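Local coordinates for protein putative acetyltransferase Sthe_0691 (Sphaerobacter thermophilus, PDB 3SHP) that probably transfers an acetyl group from acetyl-CoA to an unidentified acceptor, as a putative member of the GNAT acetyltransferases, at residues A[48-53]-A[119-124]; A[64-69]-A[93-98]; A[76-81]-A[110-115]; A[104-109]-A[131-136]. All blocks are in the same frame, centred on the assembly; numbering follows the deposited sequence.

Contact 1. Residues A[48-53]-A[119-124]; sequences EKLQGD and LLVITV
Leu50, in the short 3-10 turn 48-50, faces the start of strand 121-127, with its CA 8.0 Å from the CA of Leu120; at this spacing the two backbones are joined by side chains alone. The 3-10 turn is closed by its own bond, Gln51 N to Glu48 O, at 2.9 Å. Leu50 does the bridging by itself, one methyl to each partner. Its CG stands anti to the carbonyl carbon (chi1 -62°) and the side chain runs out extended beyond it, so that the two terminal methyls fork over neighbouring residues of the other segment. CD2 reaches CD1 of Leu120 at 4.1 Å, and CD1 reaches CG2 of Val121, also at 4.1 Å. The leucine meets each of these side chains at about a right angle, giving methyl-to-methyl contacts of ordinary van der Waals length. Only 98 Å² is buried between the segments, yet Leu50 and Val121 are both buried in the assembly, because other parts of the chain close round them. Leu50 and Leu120 each share backbone hydrogen bonds with Gln83, while Val121 bonds to both Gln83 and Ala85. The loop that follows strand 43-44 is thus drawn against the end of the sheet, at the start of strand 121-127, which lies between parallel strand 84-91 and antiparallel strand 157-167, whose Gln165 and Val167 touch Val121.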
loop_
_atom_site.group_PDB
_atom_site.type_symbol
_atom_site.label_atom_id
_atom_site.label_comp_id
_atom_site.label_asym_id
_atom_site.label_seq_id
_atom_site.Cartn_x
_atom_site.Cartn_y
_atom_site.Cartn_z
ATOM N N GLU A 48 -24.560 -2.823 28.290
ATOM C CA GLU A 48 -23.099 -2.666 28.240
ATOM C C GLU A 48 -22.368 -3.350 29.385
ATOM O O GLU A 48 -21.303 -3.940 29.185
ATOM C CB GLU A 48 -22.720 -1.188 28.241
ATOM C CG GLU A 48 -21.962 -0.762 27.008
ATOM C CD GLU A 48 -21.842 0.742 26.901
ATOM O OE1 GLU A 48 -20.729 1.231 26.593
ATOM O OE2 GLU A 48 -22.858 1.438 27.125
ATOM N N LYS A 49 -22.954 -3.270 30.580
ATOM C CA LYS A 49 -22.334 -3.789 31.803
ATOM C C LYS A 49 -21.884 -5.259 31.672
ATOM O O LYS A 49 -20.884 -5.661 32.274
ATOM C CB LYS A 49 -23.242 -3.564 33.027
ATOM C CG LYS A 49 -24.455 -4.516 33.138
ATOM C CD LYS A 49 -25.390 -4.126 34.313
ATOM C CE LYS A 49 -26.574 -5.102 34.447
ATOM N NZ LYS A 49 -27.554 -4.733 35.522
ATOM N N LEU A 50 -22.600 -6.041 30.859
ATOM C CA LEU A 50 -22.242 -7.440 30.632
ATOM C C LEU A 50 -20.804 -7.634 30.146
ATOM O O LEU A 50 -20.192 -8.654 30.438
ATOM C CB LEU A 50 -23.208 -8.095 29.651
ATOM C CG LEU A 50 -24.677 -8.188 30.062
ATOM C CD1 LEU A 50 -25.473 -8.736 28.890
ATOM C CD2 LEU A 50 -24.869 -9.061 31.318
ATOM N N GLN A 51 -20.274 -6.648 29.423
ATOM C CA GLN A 51 -18.914 -6.720 28.898
ATOM C C GLN A 51 -17.870 -6.337 29.961
ATOM O O GLN A 51 -16.728 -6.802 29.913
ATOM C CB GLN A 51 -18.764 -5.816 27.673
ATOM C CG GLN A 51 -17.553 -6.141 26.778
ATOM C CD GLN A 51 -17.699 -7.477 26.072
ATOM O OE1 GLN A 51 -18.798 -7.869 25.673
ATOM N NE2 GLN A 51 -16.594 -8.193 25.933
ATOM N N GLY A 52 -18.269 -5.492 30.913
ATOM C CA GLY A 52 -17.355 -4.980 31.927
ATOM C C GLY A 52 -16.320 -4.003 31.387
ATOM O O GLY A 52 -16.413 -3.551 30.244
ATOM N N ASP A 53 -15.317 -3.702 32.211
ATOM C CA ASP A 53 -14.231 -2.771 31.860
ATOM C C ASP A 53 -13.145 -3.397 30.953
ATOM O O ASP A 53 -12.821 -4.585 31.089
ATOM C CB ASP A 53 -13.611 -2.202 33.143
ATOM C CG ASP A 53 -14.611 -1.364 33.951
ATOM O OD1 ASP A 53 -15.588 -0.835 33.349
ATOM O OD2 ASP A 53 -14.431 -1.233 35.184
ATOM N N LEU A 119 -20.951 -17.438 32.519
ATOM C CA LEU A 119 -21.305 -16.614 31.379
ATOM C C LEU A 119 -22.800 -16.479 31.245
ATOM O O LEU A 119 -23.540 -17.438 31.462
ATOM C CB LEU A 119 -20.749 -17.228 30.104
ATOM C CG LEU A 119 -19.257 -17.479 30.096
ATOM C CD1 LEU A 119 -18.932 -18.242 28.820
ATOM C CD2 LEU A 119 -18.467 -16.169 30.177
ATOM N N LEU A 120 -23.235 -15.278 30.895
ATOM C CA LEU A 120 -24.625 -15.049 30.540
ATOM C C LEU A 120 -24.755 -15.003 29.006
ATOM O O LEU A 120 -25.864 -15.164 28.487
ATOM C CB LEU A 120 -25.156 -13.767 31.217
ATOM C CG LEU A 120 -25.063 -13.802 32.760
ATOM C CD1 LEU A 120 -25.582 -12.521 33.447
ATOM C CD2 LEU A 120 -25.771 -15.039 33.348
ATOM N N VAL A 121 -23.629 -14.814 28.297
ATOM C CA VAL A 121 -23.622 -14.671 26.822
ATOM C C VAL A 121 -22.408 -15.333 26.175
ATOM O O VAL A 121 -21.263 -15.135 26.615
ATOM C CB VAL A 121 -23.648 -13.190 26.376
ATOM C CG1 VAL A 121 -23.983 -13.072 24.903
ATOM C CG2 VAL A 121 -24.649 -12.395 27.186
ATOM N N ILE A 122 -22.675 -16.138 25.150
ATOM C CA ILE A 122 -21.652 -16.741 24.294
ATOM C C ILE A 122 -21.965 -16.306 22.870
ATOM O O ILE A 122 -23.121 -16.405 22.432
ATOM C CB ILE A 122 -21.680 -18.294 24.366
ATOM C CG1 ILE A 122 -21.471 -18.774 25.808
ATOM C CG2 ILE A 122 -20.616 -18.913 23.459
ATOM C CD1 ILE A 122 -21.545 -20.330 26.003
ATOM N N THR A 123 -20.938 -15.838 22.159
ATOM C CA THR A 123 -21.106 -15.165 20.883
ATOM C C THR A 123 -20.034 -15.729 19.937
ATOM O O THR A 123 -18.827 -15.674 20.241
ATOM C CB THR A 123 -20.977 -13.614 21.056
ATOM O OG1 THR A 123 -21.965 -13.141 21.982
ATOM C CG2 THR A 123 -21.173 -12.868 19.742
ATOM N N VAL A 124 -20.487 -16.287 18.815
ATOM C CA VAL A 124 -19.613 -16.976 17.858
ATOM C C VAL A 124 -19.840 -16.474 16.423
ATOM O O VAL A 124 -20.983 -16.412 15.944
ATOM C CB VAL A 124 -19.854 -18.509 17.877
ATOM C CG1 VAL A 124 -18.777 -19.243 17.081
ATOM C CG2 VAL A 124 -19.897 -19.044 19.334
#

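Contact 2. Residues A[64-69]-A[93-98]; sequences IVRRSD and PWLDDA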
loop_
_atom_site.group_PDB
_atom_site.type_symbol
_atom_site.label_atom_id
_atom_site.label_comp_id
_atom_site.label_asym_id
_atom_site.label_seq_id
_atom_site.Cartn_x
_atom_site.Cartn_y
_atom_site.Cartn_z
ATOM N N ILE A 64 -6.029 -25.545 17.586
ATOM C CA ILE A 64 -6.800 -26.726 17.214
ATOM C C ILE A 64 -5.789 -27.692 16.595
ATOM O O ILE A 64 -5.102 -27.344 15.622
ATOM C CB ILE A 64 -7.904 -26.381 16.227
ATOM C CG1 ILE A 64 -8.837 -25.301 16.819
ATOM C CG2 ILE A 64 -8.663 -27.657 15.773
ATOM C CD1 ILE A 64 -9.800 -24.679 15.767
ATOM N N VAL A 65 -5.667 -28.883 17.173
ATOM C CA VAL A 65 -4.567 -29.777 16.822
ATOM C C VAL A 65 -5.131 -31.070 16.267
ATOM O O VAL A 65 -5.954 -31.718 16.905
ATOM C CB VAL A 65 -3.645 -30.078 18.055
ATOM C CG1 VAL A 65 -2.482 -30.985 17.675
ATOM C CG2 VAL A 65 -3.129 -28.786 18.725
ATOM N N ARG A 66 -4.695 -31.443 15.064
ATOM C CA ARG A 66 -5.134 -32.700 14.485
ATOM C C ARG A 66 -4.415 -33.838 15.162
ATOM O O ARG A 66 -3.189 -33.892 15.166
ATOM C CB ARG A 66 -4.909 -32.746 12.972
ATOM C CG ARG A 66 -5.572 -33.933 12.300
ATOM C CD ARG A 66 -5.605 -33.792 10.797
ATOM N NE ARG A 66 -4.305 -33.417 10.221
ATOM C CZ ARG A 66 -4.149 -32.875 9.017
ATOM N NH1 ARG A 66 -2.933 -32.573 8.587
ATOM N NH2 ARG A 66 -5.202 -32.656 8.241
ATOM N N ARG A 67 -5.205 -34.742 15.739
ATOM C CA ARG A 67 -4.710 -35.902 16.462
ATOM C C ARG A 67 -3.805 -36.837 15.624
ATOM O O ARG A 67 -2.721 -37.206 16.081
ATOM C CB ARG A 67 -5.896 -36.687 17.072
ATOM C CG ARG A 67 -6.751 -35.839 18.106
ATOM C CD ARG A 67 -7.905 -36.614 18.715
ATOM N NE ARG A 67 -7.470 -37.940 19.147
ATOM C CZ ARG A 67 -8.275 -38.984 19.351
ATOM N NH1 ARG A 67 -9.592 -38.875 19.187
ATOM N NH2 ARG A 67 -7.756 -40.154 19.731
ATOM N N SER A 68 -4.225 -37.199 14.411
ATOM C CA SER A 68 -3.436 -38.167 13.603
ATOM C C SER A 68 -1.976 -37.750 13.424
ATOM O O SER A 68 -1.088 -38.582 13.538
ATOM C CB SER A 68 -4.084 -38.457 12.249
ATOM O OG SER A 68 -4.275 -37.250 11.515
ATOM N N ASP A 69 -1.708 -36.466 13.202
ATOM C CA ASP A 69 -0.315 -36.031 12.945
ATOM C C ASP A 69 0.206 -34.913 13.842
ATOM O O ASP A 69 1.336 -34.457 13.657
ATOM C CB ASP A 69 -0.116 -35.646 11.454
ATOM C CG ASP A 69 -1.005 -34.478 11.015
ATOM O OD1 ASP A 69 -1.843 -34.023 11.819
ATOM O OD2 ASP A 69 -0.872 -34.004 9.860
ATOM N N PRO A 93 -5.247 -22.364 5.792
ATOM C CA PRO A 93 -5.713 -22.308 4.406
ATOM C C PRO A 93 -5.356 -23.551 3.582
ATOM O O PRO A 93 -6.039 -23.830 2.588
ATOM C CB PRO A 93 -4.986 -21.068 3.829
ATOM C CG PRO A 93 -3.731 -20.965 4.670
ATOM C CD PRO A 93 -4.215 -21.352 6.067
ATOM N N TRP A 94 -4.312 -24.276 3.983
ATOM C CA TRP A 94 -3.915 -25.505 3.291
ATOM C C TRP A 94 -4.796 -26.710 3.644
ATOM O O TRP A 94 -4.616 -27.786 3.077
ATOM C CB TRP A 94 -2.450 -25.849 3.561
ATOM C CG TRP A 94 -2.023 -25.791 5.022
ATOM C CD1 TRP A 94 -1.384 -24.754 5.649
ATOM C CD2 TRP A 94 -2.181 -26.821 6.018
ATOM N NE1 TRP A 94 -1.124 -25.080 6.963
ATOM C CE2 TRP A 94 -1.602 -26.335 7.220
ATOM C CE3 TRP A 94 -2.732 -28.112 6.004
ATOM C CZ2 TRP A 94 -1.587 -27.071 8.403
ATOM C CZ3 TRP A 94 -2.708 -28.864 7.180
ATOM C CH2 TRP A 94 -2.144 -28.328 8.378
ATOM N N LEU A 95 -5.737 -26.544 4.569
ATOM C CA LEU A 95 -6.570 -27.678 4.953
ATOM C C LEU A 95 -7.458 -28.140 3.804
ATOM O O LEU A 95 -7.946 -27.327 3.020
ATOM C CB LEU A 95 -7.421 -27.345 6.169
ATOM C CG LEU A 95 -6.792 -27.539 7.538
ATOM C CD1 LEU A 95 -7.770 -27.001 8.582
ATOM C CD2 LEU A 95 -6.492 -29.019 7.827
ATOM N N ASP A 96 -7.640 -29.449 3.691
ATOM C CA ASP A 96 -8.487 -30.007 2.645
ATOM C C ASP A 96 -9.969 -29.687 2.873
ATOM O O ASP A 96 -10.675 -29.298 1.925
ATOM C CB ASP A 96 -8.281 -31.525 2.543
ATOM C CG ASP A 96 -7.275 -31.903 1.473
ATOM O OD1 ASP A 96 -7.197 -31.158 0.471
ATOM O OD2 ASP A 96 -6.581 -32.944 1.628
ATOM N N ASP A 97 -10.418 -29.847 4.119
ATOM C CA ASP A 97 -11.809 -29.607 4.496
ATOM C C ASP A 97 -11.842 -28.946 5.886
ATOM O O ASP A 97 -12.019 -29.587 6.912
ATOM C CB ASP A 97 -12.599 -30.927 4.493
ATOM C CG ASP A 97 -14.125 -30.732 4.697
ATOM O OD1 ASP A 97 -14.593 -29.612 5.074
ATOM O OD2 ASP A 97 -14.860 -31.739 4.475
ATOM N N ALA A 98 -11.644 -27.646 5.885
ATOM C CA ALA A 98 -11.525 -26.916 7.096
ATOM C C ALA A 98 -12.821 -26.993 7.928
ATOM O O ALA A 98 -12.766 -27.034 9.158
ATOM C CB ALA A 98 -11.151 -25.507 6.774
#
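In this GNAT-like fold, Trp94 and Leu95 belong to the loop between strand 84-91 and helix 98-116, the place where relatives of the family usually hold the pyrophosphate of acetyl-CoA; here the loop packs instead on Glu21, Lys24 and His25 of a neighbouring subunit. Across the contact they meet Arg66 at the end of strand 58-66, through its guanidinium group alone. Because NH1 lies at the edge of the Trp94 ring, near the ring plane and 4.0 Å from CZ3, the charge is not over the indole face; the two planes are 57° apart. The Leu95 side chain runs past the arginine in the opposite direction and brings CD2 to 3.9 Å from NH2. A bend at chi3 (49°) turns the guanidinium back toward its own hairpin, where Asp69 is gripped side-on by two nitrogens, each taking one carboxylate oxygen. NH2 forms a salt bridge with Glu21 of the neighbouring subunit, whose His25 stacks on Trp94. A leucine in place of Arg66 would probably leave both Asp69 and that glutamate without their charged mate and the Trp94 edge without its neighbour. In the grip on Asp69, NH1 donates to OD2 at 2.8 Å, while NE lies 3.0 Å from OD1 on an almost straight bond, 176° at the hydrogen, which approaches from above the carboxylate plane.

Contact 3. Residues A[76-81]-A[110-115]; sequences CRIEFG and VPWLRD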
loop_
_atom_site.group_PDB
_atom_site.type_symbol
_atom_site.label_atom_id
_atom_site.label_comp_id
_atom_site.label_asym_id
_atom_site.label_seq_id
_atom_site.Cartn_x
_atom_site.Cartn_y
_atom_site.Cartn_z
ATOM N N CYS A 76 -8.612 -20.975 17.872
ATOM C CA CYS A 76 -9.873 -20.426 18.301
ATOM C C CYS A 76 -9.527 -19.226 19.158
ATOM O O CYS A 76 -8.901 -19.372 20.227
ATOM C CB CYS A 76 -10.670 -21.468 19.086
ATOM S SG CYS A 76 -12.197 -20.765 19.752
ATOM N N ARG A 77 -9.918 -18.041 18.705
ATOM C CA ARG A 77 -9.657 -16.844 19.495
ATOM C C ARG A 77 -10.837 -16.495 20.391
ATOM O O ARG A 77 -11.961 -16.340 19.927
ATOM C CB ARG A 77 -9.288 -15.656 18.617
ATOM C CG ARG A 77 -8.728 -14.534 19.469
ATOM C CD ARG A 77 -8.374 -13.286 18.672
ATOM N NE ARG A 77 -7.256 -13.460 17.754
ATOM C CZ ARG A 77 -5.970 -13.313 18.085
ATOM N NH1 ARG A 77 -5.611 -13.014 19.344
ATOM N NH2 ARG A 77 -5.033 -13.462 17.143
ATOM N N ILE A 78 -10.581 -16.386 21.685
ATOM C CA ILE A 78 -11.643 -16.124 22.612
ATOM C C ILE A 78 -11.397 -14.811 23.356
ATOM O O ILE A 78 -10.272 -14.546 23.803
ATOM C CB ILE A 78 -11.764 -17.262 23.659
ATOM C CG1 ILE A 78 -11.924 -18.633 22.973
ATOM C CG2 ILE A 78 -12.932 -16.980 24.602
ATOM C CD1 ILE A 78 -11.677 -19.818 23.924
ATOM N N GLU A 79 -12.458 -14.016 23.523
ATOM C CA GLU A 79 -12.373 -12.777 24.302
ATOM C C GLU A 79 -13.433 -12.796 25.410
ATOM O O GLU A 79 -14.630 -12.863 25.124
ATOM C CB GLU A 79 -12.519 -11.552 23.370
ATOM C CG GLU A 79 -12.705 -10.224 24.084
ATOM C CD GLU A 79 -13.498 -9.182 23.281
ATOM O OE1 GLU A 79 -14.154 -9.525 22.257
ATOM O OE2 GLU A 79 -13.468 -8.004 23.702
ATOM N N PHE A 80 -12.997 -12.790 26.663
ATOM C CA PHE A 80 -13.942 -12.724 27.775
ATOM C C PHE A 80 -14.169 -11.283 28.176
ATOM O O PHE A 80 -13.225 -10.475 28.204
ATOM C CB PHE A 80 -13.469 -13.500 29.022
ATOM C CG PHE A 80 -13.438 -14.991 28.842
ATOM C CD1 PHE A 80 -12.223 -15.668 28.790
ATOM C CD2 PHE A 80 -14.616 -15.720 28.718
ATOM C CE1 PHE A 80 -12.173 -17.040 28.611
ATOM C CE2 PHE A 80 -14.579 -17.117 28.534
ATOM C CZ PHE A 80 -13.354 -17.772 28.479
ATOM N N GLY A 81 -15.418 -10.960 28.475
ATOM C CA GLY A 81 -15.726 -9.764 29.239
ATOM C C GLY A 81 -16.118 -10.204 30.649
ATOM O O GLY A 81 -15.744 -11.282 31.103
ATOM N N VAL A 110 -17.590 -25.199 23.171
ATOM C CA VAL A 110 -18.831 -24.663 23.770
ATOM C C VAL A 110 -19.189 -25.264 25.141
ATOM O O VAL A 110 -19.407 -24.520 26.112
ATOM C CB VAL A 110 -20.041 -24.685 22.776
ATOM C CG1 VAL A 110 -21.369 -24.278 23.495
ATOM C CG2 VAL A 110 -19.784 -23.740 21.631
ATOM N N PRO A 111 -19.215 -26.605 25.257
ATOM C CA PRO A 111 -19.579 -27.121 26.579
ATOM C C PRO A 111 -18.579 -26.693 27.660
ATOM O O PRO A 111 -18.992 -26.455 28.815
ATOM C CB PRO A 111 -19.535 -28.648 26.403
ATOM C CG PRO A 111 -19.579 -28.880 24.920
ATOM C CD PRO A 111 -18.882 -27.688 24.314
ATOM N N TRP A 112 -17.293 -26.611 27.299
ATOM C CA TRP A 112 -16.256 -26.103 28.200
ATOM C C TRP A 112 -16.571 -24.653 28.631
ATOM O O TRP A 112 -16.452 -24.309 29.815
ATOM C CB TRP A 112 -14.855 -26.206 27.572
ATOM C CG TRP A 112 -13.807 -25.445 28.330
ATOM C CD1 TRP A 112 -13.311 -25.746 29.567
ATOM C CD2 TRP A 112 -13.129 -24.246 27.913
ATOM N NE1 TRP A 112 -12.379 -24.811 29.949
ATOM C CE2 TRP A 112 -12.245 -23.880 28.954
ATOM C CE3 TRP A 112 -13.181 -23.446 26.761
ATOM C CZ2 TRP A 112 -11.413 -22.746 28.880
ATOM C CZ3 TRP A 112 -12.358 -22.312 26.693
ATOM C CH2 TRP A 112 -11.501 -21.969 27.760
ATOM N N LEU A 113 -16.982 -23.828 27.673
ATOM C CA LEU A 113 -17.327 -22.432 27.940
ATOM C C LEU A 113 -18.527 -22.295 28.890
ATOM O O LEU A 113 -18.499 -21.470 29.811
ATOM C CB LEU A 113 -17.570 -21.653 26.628
ATOM C CG LEU A 113 -16.347 -21.137 25.847
ATOM C CD1 LEU A 113 -16.774 -20.332 24.611
ATOM C CD2 LEU A 113 -15.392 -20.291 26.692
ATOM N N ARG A 114 -19.566 -23.105 28.675
ATOM C CA ARG A 114 -20.748 -23.085 29.545
ATOM C C ARG A 114 -20.442 -23.556 30.962
ATOM O O ARG A 114 -20.911 -22.949 31.921
ATOM C CB ARG A 114 -21.897 -23.922 28.978
ATOM C CG ARG A 114 -22.502 -23.444 27.630
ATOM C CD ARG A 114 -23.772 -24.283 27.347
ATOM N NE ARG A 114 -24.421 -24.100 26.041
ATOM C CZ ARG A 114 -25.374 -23.203 25.773
ATOM N NH1 ARG A 114 -25.917 -23.184 24.572
ATOM N NH2 ARG A 114 -25.785 -22.323 26.686
ATOM N N ASP A 115 -19.656 -24.624 31.097
ATOM C CA ASP A 115 -19.398 -25.226 32.413
ATOM C C ASP A 115 -18.330 -24.518 33.249
ATOM O O ASP A 115 -18.519 -24.291 34.448
ATOM C CB ASP A 115 -18.994 -26.702 32.299
ATOM C CG ASP A 115 -20.062 -27.574 31.657
ATOM O OD1 ASP A 115 -21.237 -27.169 31.624
ATOM O OD2 ASP A 115 -19.711 -28.679 31.184
#
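With CG1 anti to the carbonyl carbon (chi1 -55°), Ile78 sends CD1 off strand 72-80 toward Trp112, whose CG lies anti to the backbone N (chi1 168°) and swings the indole back to the sheet. This is helix-on-sheet packing: helix 98-116, the crossover of a beta-alpha-beta unit joining parallel strands 84-91 and 121-127, also reaches across to strand 72-80. Ile78 CD1 touches the six-membered part of the indole at its edge, in the ring plane, 3.8 Å from CZ3. Beside it, Leu113 approaches the Phe80 ring at its edge rather than over a face; the two side chains cross obliquely. His117 adds to this aromatic group, stacking on Phe80 and meeting Trp112 edge-to-face. Within the strand, Ile78 CG2 lies over one face of the Phe80 ring, 4.0 Å above its plane and offset toward the rim. The methyl CD2 of Leu113 sits against two ring carbons of Phe80, 3.7 Å from CZ and 3.8 Å from CE2.

Contact 4. Residues A[104-109]-A[131-136]; sequences EALELV and QRTLAA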
loop_
_atom_site.group_PDB
_atom_site.type_symbol
_atom_site.label_atom_id
_atom_site.label_comp_id
_atom_site.label_asym_id
_atom_site.label_seq_id
_atom_site.Cartn_x
_atom_site.Cartn_y
_atom_site.Cartn_z
ATOM N N GLU A 104 -15.997 -29.560 14.600
ATOM C CA GLU A 104 -15.620 -30.390 15.745
ATOM C C GLU A 104 -15.055 -29.504 16.855
ATOM O O GLU A 104 -15.402 -29.671 18.008
ATOM C CB GLU A 104 -14.629 -31.495 15.354
ATOM C CG GLU A 104 -14.282 -32.393 16.538
ATOM C CD GLU A 104 -13.537 -33.664 16.144
ATOM O OE1 GLU A 104 -13.956 -34.341 15.179
ATOM O OE2 GLU A 104 -12.532 -33.996 16.805
ATOM N N ALA A 105 -14.206 -28.547 16.489
ATOM C CA ALA A 105 -13.615 -27.633 17.459
ATOM C C ALA A 105 -14.707 -26.847 18.199
ATOM O O ALA A 105 -14.602 -26.610 19.400
ATOM C CB ALA A 105 -12.660 -26.683 16.778
ATOM N N LEU A 106 -15.744 -26.434 17.480
ATOM C CA LEU A 106 -16.846 -25.704 18.104
ATOM C C LEU A 106 -17.616 -26.619 19.063
ATOM O O LEU A 106 -17.999 -26.186 20.164
ATOM C CB LEU A 106 -17.780 -25.109 17.053
ATOM C CG LEU A 106 -18.976 -24.283 17.584
ATOM C CD1 LEU A 106 -18.511 -23.208 18.563
ATOM C CD2 LEU A 106 -19.684 -23.605 16.436
ATOM N N GLU A 107 -17.835 -27.872 18.657
ATOM C CA GLU A 107 -18.467 -28.863 19.542
ATOM C C GLU A 107 -17.713 -29.015 20.852
ATOM O O GLU A 107 -18.324 -29.202 21.899
ATOM C CB GLU A 107 -18.556 -30.242 18.876
ATOM C CG GLU A 107 -19.549 -30.309 17.738
ATOM C CD GLU A 107 -19.595 -31.671 17.045
ATOM O OE1 GLU A 107 -18.609 -32.452 17.109
ATOM O OE2 GLU A 107 -20.636 -31.950 16.415
ATOM N N LEU A 108 -16.390 -28.965 20.776
ATOM C CA LEU A 108 -15.531 -29.150 21.938
ATOM C C LEU A 108 -15.518 -27.945 22.846
ATOM O O LEU A 108 -15.610 -28.102 24.053
ATOM C CB LEU A 108 -14.089 -29.486 21.522
ATOM C CG LEU A 108 -13.973 -30.731 20.617
ATOM C CD1 LEU A 108 -12.534 -30.992 20.274
ATOM C CD2 LEU A 108 -14.618 -31.969 21.254
ATOM N N VAL A 109 -15.392 -26.754 22.270
ATOM C CA VAL A 109 -15.146 -25.551 23.064
ATOM C C VAL A 109 -16.413 -25.033 23.773
ATOM O O VAL A 109 -16.316 -24.516 24.874
ATOM C CB VAL A 109 -14.456 -24.423 22.222
ATOM C CG1 VAL A 109 -15.448 -23.719 21.335
ATOM C CG2 VAL A 109 -13.777 -23.402 23.131
ATOM N N GLN A 131 -21.441 -24.877 6.576
ATOM C CA GLN A 131 -22.543 -25.819 6.865
ATOM C C GLN A 131 -22.420 -26.605 8.159
ATOM O O GLN A 131 -23.308 -26.595 9.007
ATOM C CB GLN A 131 -22.682 -26.830 5.724
ATOM C CG GLN A 131 -23.968 -26.742 4.973
ATOM C CD GLN A 131 -24.292 -28.046 4.215
ATOM O OE1 GLN A 131 -23.397 -28.703 3.642
ATOM N NE2 GLN A 131 -25.580 -28.424 4.214
ATOM N N ARG A 132 -21.315 -27.324 8.270
ATOM C CA ARG A 132 -21.071 -28.167 9.414
ATOM C C ARG A 132 -20.893 -27.345 10.680
ATOM O O ARG A 132 -21.421 -27.703 11.725
ATOM C CB ARG A 132 -19.867 -29.052 9.143
ATOM C CG ARG A 132 -20.131 -30.002 7.993
ATOM C CD ARG A 132 -18.932 -30.835 7.692
ATOM N NE ARG A 132 -19.038 -31.485 6.385
ATOM C CZ ARG A 132 -19.642 -32.656 6.165
ATOM N NH1 ARG A 132 -20.230 -33.323 7.159
ATOM N NH2 ARG A 132 -19.667 -33.164 4.935
ATOM N N THR A 133 -20.167 -26.238 10.583
ATOM C CA THR A 133 -19.986 -25.348 11.727
ATOM C C THR A 133 -21.336 -24.743 12.170
ATOM O O THR A 133 -21.640 -24.682 13.359
ATOM C CB THR A 133 -18.925 -24.261 11.420
ATOM O OG1 THR A 133 -17.729 -24.900 10.937
ATOM C CG2 THR A 133 -18.587 -23.447 12.664
ATOM N N LEU A 134 -22.163 -24.328 11.216
ATOM C CA LEU A 134 -23.512 -23.866 11.570
ATOM C C LEU A 134 -24.283 -24.970 12.309
ATOM O O LEU A 134 -24.943 -24.707 13.332
ATOM C CB LEU A 134 -24.281 -23.428 10.327
ATOM C CG LEU A 134 -23.712 -22.174 9.653
ATOM C CD1 LEU A 134 -24.363 -22.033 8.295
ATOM C CD2 LEU A 134 -23.943 -20.913 10.520
ATOM N N ALA A 135 -24.189 -26.203 11.795
ATOM C CA ALA A 135 -24.926 -27.307 12.408
ATOM C C ALA A 135 -24.392 -27.599 13.807
ATOM O O ALA A 135 -25.173 -27.895 14.716
ATOM C CB ALA A 135 -24.890 -28.544 11.530
ATOM N N ALA A 136 -23.071 -27.495 13.990
ATOM C CA ALA A 136 -22.482 -27.710 15.321
ATOM C C ALA A 136 -23.022 -26.667 16.285
ATOM O O ALA A 136 -23.323 -26.982 17.418
ATOM C CB ALA A 136 -20.947 -27.670 15.275
#
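Apolar packing carries the contact between Leu106 and Glu107 of helix 98-116 and Thr133 and Ala136 of helix 131-139. The helix segments run nearly parallel, their axes 8.8 Å apart and crossing at -18°, and the backbones come closest where the CA atoms of Glu107 and Ala136 are 5.9 Å apart. Leu106, with CG anti to the backbone N (chi1 -179°), points a single methyl at the other helix: CD2 lies 3.9 Å from Thr133 CG2 and 4.4 Å from Ala136 CB. The same CD2 rests 3.8 Å from Thr133 O, a contact with a backbone oxygen rather than with a side chain. Glu107, an exposed residue, joins in through its aliphatic stem, CG lying 3.9 Å from Ala136 CB, and its chain is extended beyond CG. On the sheet side, Leu106 and Thr133 both touch Ile126 of strand 121-127. The polar bonds of segment 131-136 are made to the earlier turns of helix 98-116. Thr133 turns its methyl to Leu106 and its OG1 to Asp99 OD1 and Arg102 NE, and Asp99 also takes the backbone N of Arg132. The chemistry implies an interface that is apolar across the two segments, in which the small CB of Ala136 lets the backbones lie close, Glu107 lends only its CG, and the buried threonine hydroxyl is satisfied by the first turns of the partner helix.

How the contacts relate
Helix 98-116 ties the set together: contact 3 uses its C-terminal part and contact 4 its middle, 13 Å apart between centres, and Ile78 CD1 packs on Val109 CG2 between them. Contact 1 is 11 Å from contact 3 (centres) and touches it where Leu119 CD1 meets Leu113 O at 3.4 Å; strand 121-127 then leads on to the second helix of contact 4. Contact 2 lies across the chain's centre from contact 1, about 31 Å away (centres), but joins contact 4 through Ile64 CD1 and Ala105 CB, 3.6 Å apart. The side chain of Phe80 in contact 3 is about 8 Å from the bound meso-tartaric acid, whose pocket includes Phe35, Arg58 and Trp59.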